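Local coordinates for protein cytochrome P450 reductase (Amycolatopsis methanolica 239, PDB 5OGX) that passes electrons from NADH, through FAD and a [2Fe-2S] cluster, to the cytochrome P450 that O-demethylates guaiacol and related lignin-derived aromatics, at residues A[312-317]-A[327-332]. Numbering follows the deposited sequence.
Sequences AGVKAF and IHREKF. With FAD (flavin-adenine dinucleotide), chain B.
Val314 and Ile327 meet methyl to methyl, CG2 of Val314 lying 3.8 Å from CG2 of Ile327 where helix 312-317 packs on strand 327-331. One turn further along the helix, Phe317 sets its CB 4.0 Å from CD1 of Ile327. A branched isoleucine suits this place because CG2, anti to the backbone N, meets the valine and sits at the edge of the Phe317 ring, while CD1 reaches Phe317 CB. Leu303 of the neighbouring strand 300-305 touches both helix residues, and the large apolar Phe317 also packs on Val211 and Ile213 of the sheet.

Arg329 crosses the valine at about a right angle, CG and NE each 3.7 Å from Val314 CG2; the compact, branched valine thus offers one methyl to both strand residues. A long arginine can make this contact while remaining partly exposed. Bent at chi2 (138°), it brings one guanidinium face over Ile327 CG2, displaced toward the rim, and NH1 makes a weak, bent bond of 2.7 Å to Ile327 O (117°).

Just beyond the strand, FAD N5 lies over one face of the Phe332 ring, offset toward its rim, 3.1 Å from CE1; a flat phenyl can cover the planar isoalloxazine closely. An alanine here would probably strip the flavin of this aromatic cover and open a gap beside N5.

Helix and strand run antiparallel (171°), their axes 9.7 Å apart, as expected of a beta-alpha-beta crossover, here strand 300-305, helix 307-319 and strand 327-331. This unit finishes the parallel sheet of the NAD-binding domain in the ferredoxin reductase-like fold, and its last strand leads into Phe332 at the flavin.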
loop_
_atom_site.group_PDB
_atom_site.type_symbol
_atom_site.label_atom_id
_atom_site.label_comp_id
_atom_site.label_asym_id
_atom_site.label_seq_id
_atom_site.Cartn_x
_atom_site.Cartn_y
_atom_site.Cartn_z
ATOM N N ALA A 312 -10.911 9.394 7.703
ATOM C CA ALA A 312 -11.758 10.569 7.527
ATOM C C ALA A 312 -12.150 10.741 6.067
ATOM O O ALA A 312 -13.300 11.091 5.760
ATOM C CB ALA A 312 -11.044 11.817 8.047
ATOM N N GLY A 313 -11.206 10.472 5.157
ATOM C CA GLY A 313 -11.495 10.596 3.739
ATOM C C GLY A 313 -12.545 9.610 3.264
ATOM O O GLY A 313 -13.424 9.966 2.481
ATOM N N VAL A 314 -12.471 8.357 3.740
ATOM C CA VAL A 314 -13.485 7.367 3.375
ATOM C C VAL A 314 -14.871 7.860 3.773
ATOM O O VAL A 314 -15.838 7.771 3.003
ATOM C CB VAL A 314 -13.172 6.004 4.024
ATOM C CG1 VAL A 314 -14.394 5.100 3.963
ATOM C CG2 VAL A 314 -11.987 5.349 3.337
ATOM N N LYS A 315 -14.999 8.371 4.997
ATOM C CA LYS A 315 -16.315 8.803 5.445
ATOM C C LYS A 315 -16.810 9.993 4.631
ATOM O O LYS A 315 -18.003 10.084 4.324
ATOM C CB LYS A 315 -16.281 9.123 6.942
ATOM C CG LYS A 315 -16.195 7.845 7.769
ATOM C CD LYS A 315 -15.858 8.091 9.225
ATOM C CE LYS A 315 -15.366 6.798 9.866
ATOM N NZ LYS A 315 -15.158 6.911 11.337
ATOM N N ALA A 316 -15.909 10.905 4.266
ATOM C CA ALA A 316 -16.312 12.045 3.450
ATOM C C ALA A 316 -16.773 11.600 2.068
ATOM O O ALA A 316 -17.788 12.099 1.562
ATOM C CB ALA A 316 -15.165 13.045 3.330
ATOM N N PHE A 317 -16.028 10.689 1.434
ATOM C CA PHE A 317 -16.481 10.112 0.167
ATOM C C PHE A 317 -17.891 9.542 0.302
ATOM O O PHE A 317 -18.760 9.770 -0.547
ATOM C CB PHE A 317 -15.529 9.004 -0.283
ATOM C CG PHE A 317 -14.214 9.470 -0.857
ATOM C CD1 PHE A 317 -13.939 10.807 -1.067
ATOM C CD2 PHE A 317 -13.255 8.524 -1.202
ATOM C CE1 PHE A 317 -12.719 11.199 -1.616
ATOM C CE2 PHE A 317 -12.051 8.906 -1.760
ATOM C CZ PHE A 317 -11.786 10.240 -1.956
ATOM N N ILE A 327 -14.511 2.225 -2.994
ATOM C CA ILE A 327 -13.587 2.990 -2.173
ATOM C C ILE A 327 -12.454 2.073 -1.754
ATOM O O ILE A 327 -12.686 1.008 -1.164
ATOM C CB ILE A 327 -14.292 3.605 -0.958
ATOM C CG1 ILE A 327 -15.411 4.547 -1.415
ATOM C CG2 ILE A 327 -13.282 4.274 -0.038
ATOM C CD1 ILE A 327 -16.262 5.113 -0.281
ATOM N N HIS A 328 -11.233 2.494 -2.040
ATOM C CA HIS A 328 -10.036 1.695 -1.805
ATOM C C HIS A 328 -9.102 2.456 -0.872
ATOM O O HIS A 328 -8.961 3.673 -0.993
ATOM C CB HIS A 328 -9.330 1.395 -3.144
ATOM C CG HIS A 328 -10.249 0.873 -4.206
ATOM N ND1 HIS A 328 -10.355 -0.471 -4.508
ATOM C CD2 HIS A 328 -11.112 1.512 -5.034
ATOM C CE1 HIS A 328 -11.238 -0.634 -5.481
ATOM N NE2 HIS A 328 -11.715 0.553 -5.813
ATOM N N ARG A 329 -8.450 1.747 0.059
ATOM C CA ARG A 329 -7.681 2.416 1.114
ATOM C C ARG A 329 -6.343 1.734 1.320
ATOM O O ARG A 329 -6.263 0.502 1.276
ATOM C CB ARG A 329 -8.406 2.401 2.485
ATOM C CG ARG A 329 -9.919 2.420 2.455
ATOM C CD ARG A 329 -10.538 1.458 3.473
ATOM N NE ARG A 329 -11.989 1.641 3.527
ATOM C CZ ARG A 329 -12.824 1.221 2.581
ATOM N NH1 ARG A 329 -12.361 0.563 1.527
ATOM N NH2 ARG A 329 -14.123 1.445 2.696
ATOM N N GLU A 330 -5.308 2.538 1.589
ATOM C CA GLU A 330 -4.004 2.049 2.039
ATOM C C GLU A 330 -3.548 2.940 3.190
ATOM O O GLU A 330 -3.241 4.121 2.994
ATOM C CB GLU A 330 -2.965 2.048 0.909
ATOM C CG GLU A 330 -1.633 1.419 1.321
ATOM C CD GLU A 330 -1.659 -0.096 1.153
ATOM O OE1 GLU A 330 -2.556 -0.740 1.737
ATOM O OE2 GLU A 330 -0.806 -0.637 0.422
ATOM N N LYS A 331 -3.501 2.402 4.405
ATOM C CA LYS A 331 -3.117 3.223 5.552
ATOM C C LYS A 331 -1.655 3.005 5.919
ATOM O O LYS A 331 -1.225 1.863 6.124
ATOM C CB LYS A 331 -4.008 2.923 6.755
ATOM C CG LYS A 331 -5.484 2.936 6.415
ATOM C CD LYS A 331 -6.281 2.431 7.598
ATOM C CE LYS A 331 -7.668 2.993 7.607
ATOM N NZ LYS A 331 -8.590 2.068 8.323
ATOM N N PHE A 332 -0.902 4.108 6.008
ATOM C CA PHE A 332 0.504 4.094 6.425
ATOM C C PHE A 332 0.559 4.063 7.959
ATOM O O PHE A 332 1.024 4.991 8.625
ATOM C CB PHE A 332 1.252 5.314 5.881
ATOM C CG PHE A 332 1.527 5.279 4.384
ATOM C CD1 PHE A 332 1.087 4.238 3.603
ATOM C CD2 PHE A 332 2.250 6.310 3.783
ATOM C CE1 PHE A 332 1.352 4.194 2.232
ATOM C CE2 PHE A 332 2.526 6.288 2.422
ATOM C CZ PHE A 332 2.072 5.230 1.644
HETATM P PA FAD B . 9.302 4.697 13.800
HETATM O O1A FAD B . 10.611 4.453 14.511
HETATM O O2A FAD B . 8.451 3.462 13.634
HETATM O O5B FAD B . 8.405 5.828 14.600
HETATM C C5B FAD B . 9.062 6.807 15.373
HETATM C C4B FAD B . 7.979 7.525 16.230
HETATM O O4B FAD B . 7.249 8.288 15.462
HETATM C C3B FAD B . 7.010 6.494 16.834
HETATM O O3B FAD B . 6.634 6.914 18.069
HETATM C C2B FAD B . 5.822 6.470 15.843
HETATM O O2B FAD B . 4.567 5.992 16.498
HETATM C C1B FAD B . 5.743 7.704 15.418
HETATM N N9A FAD B . 5.375 7.777 14.028
HETATM C C8A FAD B . 5.468 6.792 13.124
HETATM N N7A FAD B . 5.054 7.278 11.946
HETATM C C5A FAD B . 4.720 8.568 12.128
HETATM C C6A FAD B . 4.244 9.517 11.255
HETATM N N6A FAD B . 3.893 9.617 9.850
HETATM N N1A FAD B . 3.989 10.746 11.683
HETATM C C2A FAD B . 4.194 11.068 12.985
HETATM N N3A FAD B . 4.666 10.138 13.854
HETATM C C4A FAD B . 4.926 8.884 13.410
HETATM N N1 FAD B . 6.040 5.620 4.559
HETATM C C2 FAD B . 6.629 6.413 3.487
HETATM O O2 FAD B . 7.308 7.350 3.742
HETATM N N3 FAD B . 6.390 6.023 2.090
HETATM C C4 FAD B . 5.579 4.905 1.720
HETATM O O4 FAD B . 5.396 4.631 0.581
HETATM C C4X FAD B . 4.967 4.126 2.839
HETATM N N5 FAD B . 4.171 2.983 2.511
HETATM C C5X FAD B . 3.570 2.240 3.615
HETATM C C6 FAD B . 2.740 1.162 3.294
HETATM C C7 FAD B . 2.175 0.461 4.362
HETATM C C7M FAD B . 1.321 -0.691 3.832
HETATM C C8 FAD B . 2.426 0.819 5.684
HETATM C C8M FAD B . 1.774 -0.013 6.781
HETATM C C9 FAD B . 3.243 1.901 5.998
HETATM C C9A FAD B . 3.801 2.608 4.952
HETATM N N10 FAD B . 4.666 3.750 5.296
HETATM C C10 FAD B . 5.217 4.497 4.215
HETATM C "C1'" FAD B . 4.976 4.087 6.695
HETATM C "C2'" FAD B . 6.406 3.423 6.882
HETATM O "O2'" FAD B . 6.408 2.008 6.754
HETATM C "C3'" FAD B . 7.077 3.732 8.239
HETATM O "O3'" FAD B . 6.137 3.500 9.249
HETATM C "C4'" FAD B . 7.558 5.193 8.312
HETATM O "O4'" FAD B . 8.550 5.419 7.348
HETATM C "C5'" FAD B . 8.136 5.520 9.706
HETATM O "O5'" FAD B . 9.023 4.489 10.094
HETATM P P FAD B . 10.281 4.847 11.085
HETATM O O1P FAD B . 10.965 3.554 11.433
HETATM O O2P FAD B . 11.153 5.928 10.489
HETATM O O3P FAD B . 9.574 5.502 12.409
#